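Local coordinates for polyhedrin (Operophtera brumata cypovirus 19, PDB 5A99), which forms the crystalline matrix of polyhedra, the occlusion bodies in which cypovirus particles are probably embedded and protected outside the insect host, at residues R25-D30 and F162-A167; D30-A35 and N213-L218; F113-D118 and P154-I159; V189-A192 and G198-N201. All coordinates share one frame; numbering follows the deposited sequence.

Four contacts tie one polyhedrin chain together around its antiparallel six-stranded sheet. Interactions 1, 2 and 3 all reach this sheet, through strands 164-173, 33-40, 110-116 and 157-161; interaction 4 extends from strand 184-190 of the three-stranded sheet. Their centres lie about 12 to 18 Å apart, interactions 1 and 3 being closest. Along the chain, interactions 1 and 2 cross and share Asp30, interaction 3 is nested inside the loops closed by both, and interaction 4 falls inside that of interaction 2. Arg191 links three of them by bonding to Gln26 and Ser31. Loops and sheets are thus knitted into one unit, and segments of all four come up against other subunits of the three-chain assembly.

Interaction 1: R25-D30 and F162-A167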
loop_
_atom_site.group_PDB
_atom_site.type_symbol
_atom_site.label_atom_id
_atom_site.label_comp_id
_atom_site.label_asym_id
_atom_site.label_seq_id
_atom_site.Cartn_x
_atom_site.Cartn_y
_atom_site.Cartn_z
ATOM N N ARG A 25 -1.699 -27.923 9.084
ATOM C CA ARG A 25 -2.267 -26.598 9.375
ATOM C C ARG A 25 -2.350 -25.739 8.123
ATOM O O ARG A 25 -3.271 -24.944 7.969
ATOM C CB ARG A 25 -1.446 -25.845 10.415
ATOM C CG ARG A 25 -1.954 -24.427 10.748
ATOM C CD ARG A 25 -1.672 -24.074 12.214
ATOM N NE ARG A 25 -2.423 -24.944 13.137
ATOM C CZ ARG A 25 -2.390 -24.864 14.465
ATOM N NH1 ARG A 25 -1.651 -23.942 15.071
ATOM N NH2 ARG A 25 -3.111 -25.711 15.196
ATOM N N GLN A 26 -1.372 -25.913 7.239
ATOM C CA GLN A 26 -1.291 -25.127 6.007
ATOM C C GLN A 26 -2.561 -25.205 5.174
ATOM O O GLN A 26 -2.817 -24.318 4.356
ATOM C CB GLN A 26 -0.127 -25.618 5.145
ATOM C CG GLN A 26 -0.285 -27.071 4.669
ATOM C CD GLN A 26 0.731 -27.476 3.602
ATOM O OE1 GLN A 26 1.643 -26.721 3.272
ATOM N NE2 GLN A 26 0.569 -28.675 3.062
ATOM N N TYR A 27 -3.322 -26.293 5.330
ATOM C CA TYR A 27 -4.578 -26.460 4.596
ATOM C C TYR A 27 -5.708 -25.634 5.190
ATOM O O TYR A 27 -6.699 -25.373 4.525
ATOM C CB TYR A 27 -5.006 -27.922 4.560
ATOM C CG TYR A 27 -4.090 -28.817 3.762
ATOM C CD1 TYR A 27 -4.033 -28.728 2.371
ATOM C CD2 TYR A 27 -3.286 -29.755 4.395
ATOM C CE1 TYR A 27 -3.189 -29.557 1.634
ATOM C CE2 TYR A 27 -2.440 -30.588 3.668
ATOM C CZ TYR A 27 -2.395 -30.483 2.288
ATOM O OH TYR A 27 -1.563 -31.305 1.561
ATOM N N SER A 28 -5.571 -25.238 6.447
ATOM C CA SER A 28 -6.566 -24.366 7.065
ATOM C C SER A 28 -6.531 -22.970 6.468
ATOM O O SER A 28 -5.458 -22.395 6.285
ATOM C CB SER A 28 -6.355 -24.253 8.571
ATOM O OG SER A 28 -7.260 -23.299 9.111
ATOM N N ARG A 29 -7.714 -22.430 6.172
ATOM C CA ARG A 29 -7.812 -21.067 5.663
ATOM C C ARG A 29 -7.383 -20.056 6.719
ATOM O O ARG A 29 -7.227 -18.882 6.420
ATOM C CB ARG A 29 -9.232 -20.760 5.179
ATOM C CG ARG A 29 -9.459 -21.119 3.718
ATOM C CD ARG A 29 -9.712 -22.609 3.516
ATOM N NE ARG A 29 -10.260 -22.855 2.178
ATOM C CZ ARG A 29 -11.553 -22.991 1.899
ATOM N NH1 ARG A 29 -12.457 -22.948 2.861
ATOM N NH2 ARG A 29 -11.941 -23.196 0.648
ATOM N N ASP A 30 -7.186 -20.518 7.950
ATOM C CA ASP A 30 -6.749 -19.643 9.032
ATOM C C ASP A 30 -5.271 -19.811 9.338
ATOM O O ASP A 30 -4.811 -19.465 10.423
ATOM C CB ASP A 30 -7.561 -19.918 10.295
ATOM C CG ASP A 30 -9.045 -19.913 10.035
ATOM O OD1 ASP A 30 -9.539 -18.983 9.342
ATOM O OD2 ASP A 30 -9.708 -20.856 10.506
ATOM N N PHE A 162 9.475 -33.181 6.260
ATOM C CA PHE A 162 8.967 -34.521 6.517
ATOM C C PHE A 162 8.421 -35.115 5.219
ATOM O O PHE A 162 7.309 -35.646 5.181
ATOM C CB PHE A 162 7.900 -34.512 7.621
ATOM C CG PHE A 162 8.444 -34.165 8.983
ATOM C CD1 PHE A 162 9.127 -35.117 9.726
ATOM C CD2 PHE A 162 8.276 -32.892 9.514
ATOM C CE1 PHE A 162 9.635 -34.814 10.971
ATOM C CE2 PHE A 162 8.783 -32.576 10.760
ATOM C CZ PHE A 162 9.461 -33.537 11.495
ATOM N N ASP A 163 9.215 -34.993 4.158
ATOM C CA ASP A 163 8.919 -35.595 2.857
ATOM C C ASP A 163 7.774 -34.952 2.078
ATOM O O ASP A 163 7.429 -35.432 1.006
ATOM C CB ASP A 163 8.632 -37.085 3.017
ATOM C CG ASP A 163 9.769 -37.818 3.684
ATOM O OD1 ASP A 163 10.869 -37.855 3.091
ATOM O OD2 ASP A 163 9.564 -38.340 4.802
ATOM N N ARG A 164 7.192 -33.882 2.608
ATOM C CA ARG A 164 6.123 -33.162 1.917
ATOM C C ARG A 164 6.643 -31.902 1.247
ATOM O O ARG A 164 7.370 -31.119 1.852
ATOM C CB ARG A 164 5.015 -32.786 2.904
ATOM C CG ARG A 164 4.340 -33.986 3.550
ATOM C CD ARG A 164 3.906 -33.651 4.972
ATOM N NE ARG A 164 2.840 -34.521 5.484
ATOM C CZ ARG A 164 1.558 -34.432 5.126
ATOM N NH1 ARG A 164 1.178 -33.526 4.229
ATOM N NH2 ARG A 164 0.652 -35.251 5.657
ATOM N N GLU A 165 6.261 -31.703 -0.005
ATOM C CA GLU A 165 6.562 -30.456 -0.687
ATOM C C GLU A 165 5.753 -29.372 0.009
ATOM O O GLU A 165 4.526 -29.395 -0.011
ATOM C CB GLU A 165 6.212 -30.546 -2.181
ATOM C CG GLU A 165 7.106 -31.518 -2.962
ATOM C CD GLU A 165 6.742 -31.622 -4.434
ATOM O OE1 GLU A 165 5.622 -31.203 -4.795
ATOM O OE2 GLU A 165 7.575 -32.130 -5.223
ATOM N N MET A 166 6.431 -28.431 0.654
ATOM C CA MET A 166 5.718 -27.382 1.363
ATOM C C MET A 166 6.204 -25.968 1.038
ATOM O O MET A 166 5.607 -24.973 1.476
ATOM C CB MET A 166 5.750 -27.665 2.865
ATOM C CG MET A 166 5.127 -29.028 3.213
ATOM S SD MET A 166 4.538 -29.208 4.908
ATOM C CE MET A 166 5.568 -28.021 5.716
ATOM N N ALA A 167 7.264 -25.873 0.245
ATOM C CA ALA A 167 7.720 -24.581 -0.245
ATOM C C ALA A 167 8.358 -24.752 -1.617
ATOM O O ALA A 167 8.820 -25.836 -1.962
ATOM C CB ALA A 167 8.688 -23.968 0.726
HETATM O O HOH W 1 2.072 -30.167 0.721
#
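Gln26 and Met166 make the heart of a loose contact in which a loop leans on the start of strand 164-173 without any direct hydrogen bond. The amide oxygen OE1 of Gln26 rests 4.2 Å from SD of Met166 and equally far from its CG, the two side chains crossing at a slant. A first torsion of 63° sets CG of Gln26 between its own backbone N and carbonyl carbon, and the extended remainder of the chain carries the amide over to the strand. Its other end is bridged by a water, which accepts from NE2 of Gln26 at 3.2 Å and donates to the backbone O of Glu165 at 2.7 Å. Beside this, the Tyr27 ring has CG of Gln26 above one face, displaced toward the rim, while its OH approaches NH1 of Arg164 at the guanidinium edge, 4.4 Å away, too far for a bond.

The loop owes its shape to a type I turn, closed by Ser28 N bonding to Arg25 O at 2.8 Å, and to an ST turn in which Ser28 OG accepts from Asp30 N. Met166 also packs on Met141 of the second subunit. On the strand side, Met166 and Ala167 both lie opposite Ile159, the arrangement of a classic beta bulge at the start of strand 164-173.

Interaction 2: D30-A35 and N213-L218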
loop_
_atom_site.group_PDB
_atom_site.type_symbol
_atom_site.label_atom_id
_atom_site.label_comp_id
_atom_site.label_asym_id
_atom_site.label_seq_id
_atom_site.Cartn_x
_atom_site.Cartn_y
_atom_site.Cartn_z
ATOM N N ASP A 30 -7.186 -20.518 7.950
ATOM C CA ASP A 30 -6.749 -19.643 9.032
ATOM C C ASP A 30 -5.271 -19.811 9.338
ATOM O O ASP A 30 -4.811 -19.465 10.423
ATOM C CB ASP A 30 -7.561 -19.918 10.295
ATOM C CG ASP A 30 -9.045 -19.913 10.035
ATOM O OD1 ASP A 30 -9.539 -18.983 9.342
ATOM O OD2 ASP A 30 -9.708 -20.856 10.506
ATOM N N SER A 31 -4.534 -20.355 8.383
ATOM C CA SER A 31 -3.083 -20.370 8.457
ATOM C C SER A 31 -2.571 -19.370 7.426
ATOM O O SER A 31 -3.356 -18.689 6.774
ATOM C CB SER A 31 -2.523 -21.772 8.186
ATOM O OG SER A 31 -2.650 -22.142 6.829
ATOM N N TYR A 32 -1.259 -19.297 7.270
ATOM C CA TYR A 32 -0.676 -18.336 6.352
ATOM C C TYR A 32 -0.061 -18.946 5.095
ATOM O O TYR A 32 0.406 -20.089 5.084
ATOM C CB TYR A 32 0.385 -17.514 7.077
ATOM C CG TYR A 32 -0.217 -16.382 7.865
ATOM C CD1 TYR A 32 -0.704 -16.595 9.142
ATOM C CD2 TYR A 32 -0.322 -15.113 7.323
ATOM C CE1 TYR A 32 -1.268 -15.572 9.868
ATOM C CE2 TYR A 32 -0.882 -14.084 8.033
ATOM C CZ TYR A 32 -1.359 -14.322 9.313
ATOM O OH TYR A 32 -1.913 -13.318 10.053
ATOM N N ILE A 33 -0.066 -18.158 4.029
ATOM C CA ILE A 33 0.818 -18.429 2.913
ATOM C C ILE A 33 1.885 -17.351 2.969
ATOM O O ILE A 33 1.644 -16.226 3.442
ATOM C CB ILE A 33 0.106 -18.466 1.536
ATOM C CG1 ILE A 33 -0.694 -17.194 1.296
ATOM C CG2 ILE A 33 -0.792 -19.680 1.439
ATOM C CD1 ILE A 33 -1.339 -17.138 -0.086
ATOM N N TYR A 34 3.075 -17.721 2.519
ATOM C CA TYR A 34 4.239 -16.856 2.632
ATOM C C TYR A 34 4.909 -16.704 1.281
ATOM O O TYR A 34 4.971 -17.646 0.479
ATOM C CB TYR A 34 5.244 -17.408 3.659
ATOM C CG TYR A 34 4.684 -17.523 5.046
ATOM C CD1 TYR A 34 4.613 -16.415 5.879
ATOM C CD2 TYR A 34 4.213 -18.737 5.526
ATOM C CE1 TYR A 34 4.088 -16.514 7.143
ATOM C CE2 TYR A 34 3.693 -18.844 6.789
ATOM C CZ TYR A 34 3.644 -17.733 7.599
ATOM O OH TYR A 34 3.121 -17.842 8.860
ATOM N N ALA A 35 5.399 -15.493 1.048
ATOM C CA ALA A 35 6.163 -15.162 -0.137
ATOM C C ALA A 35 7.391 -14.352 0.288
ATOM O O ALA A 35 7.264 -13.251 0.830
ATOM C CB ALA A 35 5.307 -14.376 -1.115
ATOM N N ASN A 213 -4.710 -6.445 3.881
ATOM C CA ASN A 213 -3.459 -5.958 4.457
ATOM C C ASN A 213 -3.264 -6.515 5.866
ATOM O O ASN A 213 -2.887 -5.797 6.792
ATOM C CB ASN A 213 -3.469 -4.437 4.505
ATOM C CG ASN A 213 -3.654 -3.820 3.140
ATOM O OD1 ASN A 213 -2.993 -4.211 2.173
ATOM N ND2 ASN A 213 -4.558 -2.851 3.047
ATOM N N ASP A 214 -3.535 -7.806 6.000
ATOM C CA ASP A 214 -3.424 -8.531 7.259
ATOM C C ASP A 214 -2.101 -8.284 7.989
ATOM O O ASP A 214 -2.077 -8.047 9.192
ATOM C CB ASP A 214 -3.577 -10.028 6.966
ATOM C CG ASP A 214 -3.394 -10.876 8.189
ATOM O OD1 ASP A 214 -2.230 -11.198 8.493
ATOM O OD2 ASP A 214 -4.406 -11.195 8.851
ATOM N N SER A 215 -1.003 -8.330 7.250
ATOM C CA SER A 215 0.319 -8.239 7.842
ATOM C C SER A 215 1.169 -7.311 7.018
ATOM O O SER A 215 1.079 -7.323 5.791
ATOM C CB SER A 215 0.993 -9.613 7.864
ATOM O OG SER A 215 0.280 -10.530 8.664
ATOM N N PRO A 216 2.008 -6.497 7.679
ATOM C CA PRO A 216 2.865 -5.649 6.851
ATOM C C PRO A 216 3.967 -6.496 6.241
ATOM O O PRO A 216 4.257 -7.570 6.780
ATOM C CB PRO A 216 3.435 -4.647 7.856
ATOM C CG PRO A 216 3.511 -5.413 9.124
ATOM C CD PRO A 216 2.322 -6.366 9.111
ATOM N N ASP A 217 4.554 -6.052 5.133
ATOM C CA ASP A 217 5.720 -6.739 4.605
ATOM C C ASP A 217 6.843 -6.559 5.613
ATOM O O ASP A 217 7.030 -5.471 6.162
ATOM C CB ASP A 217 6.146 -6.188 3.243
ATOM C CG ASP A 217 5.177 -6.555 2.127
ATOM O OD1 ASP A 217 4.334 -7.459 2.317
ATOM O OD2 ASP A 217 5.279 -5.948 1.040
ATOM N N LEU A 218 7.584 -7.629 5.864
ATOM C CA LEU A 218 8.731 -7.545 6.752
ATOM C C LEU A 218 9.996 -7.350 5.934
ATOM O O LEU A 218 10.223 -8.070 4.967
ATOM C CB LEU A 218 8.853 -8.809 7.597
ATOM C CG LEU A 218 10.031 -8.851 8.581
ATOM C CD1 LEU A 218 9.668 -9.622 9.849
ATOM C CD2 LEU A 218 11.231 -9.468 7.923
#
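Asp214 OD1 is gripped by two hydroxyls at once: Tyr32 OH donates to it at 2.7 Å from across the contact, and Ser215 OG donates at 2.6 Å from the next residue. The site lies where the entry to strand 33-40 faces the loop leading into strand 218-222, in the antiparallel six-stranded sheet, of which 218-222 is an outer strand, and it is buried, with the second subunit alongside. The tyrosine comes in on the syn side of the carboxylate oxygen and the serine on the anti side, each about 20° out of the carboxylate plane. OD1 itself sits at the edge of the Tyr32 ring, close to the ring plane, with the two flat groups turned 61° apart.

Asp214 holds CG anti to its backbone N (chi1 176°), which sends the carboxylate toward the tyrosine. Arg127 of the second subunit adds a salt bridge from NH2 to OD1 and a hydrogen bond from NH1 to Tyr32 OH, whereas Arg211 of the same chain pairs with OD2. This positive surrounding would be expected to keep Asp214 ionised, and it makes the cluster part of the subunit interface. Ser215 OG, also bonded to Gln52, ends 3.8 Å from CE2 of Tyr32, set obliquely to the ring.

Interaction 3: F113-D118 and P154-I159; sequences FIVQGD and PLMRPI
The 113-118 and 154-159 segments contribute two strands, 113-116 and 157-159, that run in the same direction but are not neighbours: strand 164-173 lies between them, antiparallel to each, in the six-stranded sheet. No hydrogen bond therefore joins the segments directly, and the backbone bonds of Phe113 and Val115 go to Tyr170 and Trp168 of the intervening strand. The other segment starts as the end of a 3-10 turn, Pro154-Leu155, and becomes extended beyond Met156. Contact is left to side chains: Met156, just ahead of strand 157-161, reaches back across strand 164-173 to strand 110-116.

Met156 leaves its backbone with chi1 -52°, stays extended at chi2 and bends at chi3 (90°), which brings the terminal methyl CE up to Phe113 and Val115. These two, separated by one residue, direct their side chains to the same face of the strand. CE touches CG2 of Val115 at 4.1 Å, the chains meeting at about a right angle, and lies 3.9 Å from the backbone O of Phe113. The Phe113 ring itself stacks with Phe126 and meets Phe187, both on strands of the three-stranded sheet, so the methyl lies beside a ring that links the two sheets. Over the other face, Ile114 and Ile159 come more loosely to 4.8 Å, CG2 of the first to CD1 of the second. The methionine completes its grip with CE placed obliquely to the Phe113 ring, 4.1 Å from CD2.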
loop_
_atom_site.group_PDB
_atom_site.type_symbol
_atom_site.label_atom_id
_atom_site.label_comp_id
_atom_site.label_asym_id
_atom_site.label_seq_id
_atom_site.Cartn_x
_atom_site.Cartn_y
_atom_site.Cartn_z
ATOM N N PHE A 113 13.197 -16.300 -4.888
ATOM C CA PHE A 113 11.789 -16.096 -4.568
ATOM C C PHE A 113 11.232 -17.416 -4.056
ATOM O O PHE A 113 11.369 -18.448 -4.716
ATOM C CB PHE A 113 11.045 -15.606 -5.815
ATOM C CG PHE A 113 9.573 -15.391 -5.612
ATOM C CD1 PHE A 113 9.111 -14.418 -4.734
ATOM C CD2 PHE A 113 8.643 -16.146 -6.311
ATOM C CE1 PHE A 113 7.749 -14.203 -4.561
ATOM C CE2 PHE A 113 7.280 -15.934 -6.140
ATOM C CZ PHE A 113 6.839 -14.962 -5.256
ATOM N N ILE A 114 10.644 -17.382 -2.860
ATOM C CA ILE A 114 10.118 -18.577 -2.213
ATOM C C ILE A 114 8.688 -18.379 -1.745
ATOM O O ILE A 114 8.374 -17.425 -1.025
ATOM C CB ILE A 114 10.970 -19.006 -0.987
ATOM C CG1 ILE A 114 12.444 -19.122 -1.374
ATOM C CG2 ILE A 114 10.475 -20.343 -0.426
ATOM C CD1 ILE A 114 13.374 -19.004 -0.207
ATOM N N VAL A 115 7.823 -19.295 -2.170
ATOM C CA VAL A 115 6.449 -19.340 -1.706
ATOM C C VAL A 115 6.297 -20.596 -0.856
ATOM O O VAL A 115 6.848 -21.643 -1.172
ATOM C CB VAL A 115 5.443 -19.351 -2.873
ATOM C CG1 VAL A 115 5.534 -18.040 -3.649
ATOM C CG2 VAL A 115 5.682 -20.546 -3.786
ATOM N N GLN A 116 5.592 -20.455 0.254
ATOM C CA GLN A 116 5.428 -21.536 1.214
ATOM C C GLN A 116 4.021 -21.537 1.784
ATOM O O GLN A 116 3.429 -20.483 1.999
ATOM C CB GLN A 116 6.437 -21.391 2.354
ATOM C CG GLN A 116 6.304 -22.464 3.424
ATOM C CD GLN A 116 7.323 -22.299 4.564
ATOM O OE1 GLN A 116 8.492 -22.002 4.328
ATOM N NE2 GLN A 116 6.877 -22.510 5.795
ATOM N N GLY A 117 3.509 -22.732 2.043
ATOM C CA GLY A 117 2.150 -22.921 2.501
ATOM C C GLY A 117 1.398 -23.764 1.495
ATOM O O GLY A 117 2.008 -24.310 0.568
ATOM N N ASP A 118 0.084 -23.889 1.686
ATOM C CA ASP A 118 -0.748 -24.615 0.740
ATOM C C ASP A 118 -1.046 -23.663 -0.401
ATOM O O ASP A 118 -2.148 -23.116 -0.511
ATOM C CB ASP A 118 -2.050 -25.095 1.391
ATOM C CG ASP A 118 -2.880 -25.949 0.460
ATOM O OD1 ASP A 118 -2.281 -26.639 -0.389
ATOM O OD2 ASP A 118 -4.125 -25.927 0.573
ATOM N N PRO A 154 6.180 -24.215 -12.476
ATOM C CA PRO A 154 6.896 -25.446 -12.845
ATOM C C PRO A 154 8.413 -25.259 -12.893
ATOM O O PRO A 154 9.157 -26.228 -12.765
ATOM C CB PRO A 154 6.328 -25.777 -14.228
ATOM C CG PRO A 154 5.955 -24.457 -14.808
ATOM C CD PRO A 154 5.484 -23.615 -13.625
ATOM N N LEU A 155 8.861 -24.020 -13.047
ATOM C CA LEU A 155 10.286 -23.724 -13.069
ATOM C C LEU A 155 10.877 -23.741 -11.669
ATOM O O LEU A 155 12.096 -23.667 -11.496
ATOM C CB LEU A 155 10.540 -22.351 -13.668
ATOM C CG LEU A 155 9.969 -22.074 -15.054
ATOM C CD1 LEU A 155 10.519 -20.737 -15.529
ATOM C CD2 LEU A 155 10.290 -23.219 -16.048
ATOM N N MET A 156 10.012 -23.795 -10.668
ATOM C CA MET A 156 10.480 -23.728 -9.293
ATOM C C MET A 156 10.931 -25.101 -8.821
ATOM O O MET A 156 10.570 -26.132 -9.402
ATOM C CB MET A 156 9.398 -23.177 -8.364
ATOM C CG MET A 156 8.794 -21.869 -8.838
ATOM S SD MET A 156 7.524 -21.233 -7.748
ATOM C CE MET A 156 8.522 -20.236 -6.658
ATOM N N ARG A 157 11.744 -25.093 -7.772
ATOM C CA ARG A 157 12.239 -26.311 -7.164
ATOM C C ARG A 157 11.702 -26.385 -5.752
ATOM O O ARG A 157 11.974 -25.515 -4.918
ATOM C CB ARG A 157 13.766 -26.364 -7.164
ATOM C CG ARG A 157 14.367 -26.613 -8.541
ATOM C CD ARG A 157 15.886 -26.675 -8.484
ATOM N NE ARG A 157 16.373 -27.771 -7.642
ATOM C CZ ARG A 157 17.320 -27.642 -6.712
ATOM N NH1 ARG A 157 17.875 -26.463 -6.484
ATOM N NH2 ARG A 157 17.720 -28.694 -6.006
ATOM N N PRO A 158 10.918 -27.425 -5.484
ATOM C CA PRO A 158 10.263 -27.596 -4.192
ATOM C C PRO A 158 11.263 -27.859 -3.083
ATOM O O PRO A 158 12.372 -28.337 -3.334
ATOM C CB PRO A 158 9.386 -28.831 -4.402
ATOM C CG PRO A 158 9.304 -29.022 -5.862
ATOM C CD PRO A 158 10.590 -28.515 -6.409
ATOM N N ILE A 159 10.855 -27.536 -1.865
ATOM C CA ILE A 159 11.625 -27.858 -0.672
ATOM C C ILE A 159 10.731 -28.699 0.234
ATOM O O ILE A 159 9.559 -28.366 0.449
ATOM C CB ILE A 159 12.073 -26.600 0.087
ATOM C CG1 ILE A 159 12.895 -25.681 -0.820
ATOM C CG2 ILE A 159 12.878 -26.985 1.336
ATOM C CD1 ILE A 159 13.182 -24.320 -0.201
#

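Interaction 4: V189-A192 and G198-N201; sequences VQRA and GLYN
A single short hydrogen bond carries the polar part of the contact between Gln190 and Tyr200: Tyr200 OH donates to OE1 of Gln190 at 2.6 Å. The donor lies in the carbonyl plane with a C=O...O angle of 146°, and OE1 meets the tyrosine at its ring edge, near the ring plane. Amide and ring are turned 31° against each other. In Gln190 a chi1 of 66° tucks CG over the backbone, and from there the straight side chain carries the amide out to the phenol; its CB is 3.6 Å from the same OH. The other end of the amide is held too, NE2 bonding to Asp120 OD2.

The apolar part is smaller. CD1 of Leu199 rests 4.1 Å from CD of Arg191, a leucine methyl set aslant against the aliphatic stem of the arginine. Bent at chi3, that stem turns its guanidinium to other partners, with NE bonded to Pro54 O, NH1 to Gln26 O and NH2 to Ser31 OG.

One backbone bond shapes the second segment. A type I turn runs from Gly198 to Asn201, closed by Asn201 N on Gly198 O at 3.0 Å, and it presents Leu199 and Tyr200 to the end of strand 184-190. Ile205 and Tyr206 of the third subunit pack on Tyr200 and Gln190 respectively. Taken together, a phenol donating to OE1 and an aspartate accepting from NE2 define which way round the Gln190 amide sits. The Tyr200 bond, with the Leu199 packing, ties the loop before helix 205-210 to the end of the strand at a subunit boundary.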
loop_
_atom_site.group_PDB
_atom_site.type_symbol
_atom_site.label_atom_id
_atom_site.label_comp_id
_atom_site.label_asym_id
_atom_site.label_seq_id
_atom_site.Cartn_x
_atom_site.Cartn_y
_atom_site.Cartn_z
ATOM N N VAL A 189 0.482 -14.627 -5.370
ATOM C CA VAL A 189 0.181 -16.010 -5.093
ATOM C C VAL A 189 -1.016 -16.061 -4.144
ATOM O O VAL A 189 -1.134 -15.224 -3.252
ATOM C CB VAL A 189 1.400 -16.742 -4.487
ATOM C CG1 VAL A 189 1.938 -16.014 -3.270
ATOM C CG2 VAL A 189 1.043 -18.178 -4.144
ATOM N N GLN A 190 -1.901 -17.036 -4.354
ATOM C CA GLN A 190 -3.037 -17.249 -3.462
ATOM C C GLN A 190 -2.953 -18.654 -2.890
ATOM O O GLN A 190 -2.234 -19.519 -3.427
ATOM C CB GLN A 190 -4.371 -17.064 -4.214
ATOM C CG GLN A 190 -4.620 -18.102 -5.280
ATOM C CD GLN A 190 -6.024 -18.042 -5.879
ATOM O OE1 GLN A 190 -6.841 -17.180 -5.531
ATOM N NE2 GLN A 190 -6.312 -18.976 -6.785
ATOM N N ARG A 191 -3.692 -18.899 -1.811
ATOM C CA ARG A 191 -3.739 -20.242 -1.250
ATOM C C ARG A 191 -4.572 -21.108 -2.175
ATOM O O ARG A 191 -5.479 -20.610 -2.849
ATOM C CB ARG A 191 -4.316 -20.272 0.176
ATOM C CG ARG A 191 -5.834 -20.372 0.281
ATOM C CD ARG A 191 -6.304 -20.767 1.706
ATOM N NE ARG A 191 -5.468 -20.206 2.770
ATOM C CZ ARG A 191 -4.612 -20.915 3.502
ATOM N NH1 ARG A 191 -4.480 -22.222 3.315
ATOM N NH2 ARG A 191 -3.887 -20.324 4.424
ATOM N N ALA A 192 -4.258 -22.398 -2.194
ATOM C CA ALA A 192 -4.983 -23.366 -3.000
ATOM C C ALA A 192 -6.437 -23.482 -2.557
ATOM O O ALA A 192 -6.734 -23.575 -1.371
ATOM C CB ALA A 192 -4.307 -24.731 -2.904
ATOM N N GLY A 198 -15.540 -20.347 -3.821
ATOM C CA GLY A 198 -14.393 -19.465 -3.864
ATOM C C GLY A 198 -14.319 -18.503 -2.691
ATOM O O GLY A 198 -15.345 -18.024 -2.190
ATOM N N LEU A 199 -13.090 -18.206 -2.275
ATOM C CA LEU A 199 -12.836 -17.311 -1.150
ATOM C C LEU A 199 -13.054 -15.859 -1.533
ATOM O O LEU A 199 -12.950 -14.969 -0.695
ATOM C CB LEU A 199 -11.421 -17.509 -0.607
ATOM C CG LEU A 199 -11.181 -18.917 -0.056
ATOM C CD1 LEU A 199 -9.881 -18.980 0.722
ATOM C CD2 LEU A 199 -12.344 -19.400 0.828
ATOM N N TYR A 200 -13.372 -15.624 -2.799
ATOM C CA TYR A 200 -13.781 -14.292 -3.249
ATOM C C TYR A 200 -15.235 -14.295 -3.694
ATOM O O TYR A 200 -15.685 -13.359 -4.368
ATOM C CB TYR A 200 -12.891 -13.821 -4.401
ATOM C CG TYR A 200 -11.466 -14.265 -4.232
ATOM C CD1 TYR A 200 -10.829 -14.128 -3.004
ATOM C CD2 TYR A 200 -10.768 -14.849 -5.278
ATOM C CE1 TYR A 200 -9.530 -14.547 -2.821
ATOM C CE2 TYR A 200 -9.462 -15.275 -5.104
ATOM C CZ TYR A 200 -8.852 -15.120 -3.863
ATOM O OH TYR A 200 -7.559 -15.531 -3.650
ATOM N N ASN A 201 -15.986 -15.330 -3.315
ATOM C CA ASN A 201 -17.406 -15.374 -3.661
ATOM C C ASN A 201 -18.225 -14.466 -2.746
ATOM O O ASN A 201 -17.684 -13.800 -1.864
ATOM C CB ASN A 201 -17.964 -16.809 -3.640
ATOM C CG ASN A 201 -18.205 -17.346 -2.229
ATOM O OD1 ASN A 201 -18.042 -16.641 -1.221
ATOM N ND2 ASN A 201 -18.625 -18.604 -2.159
#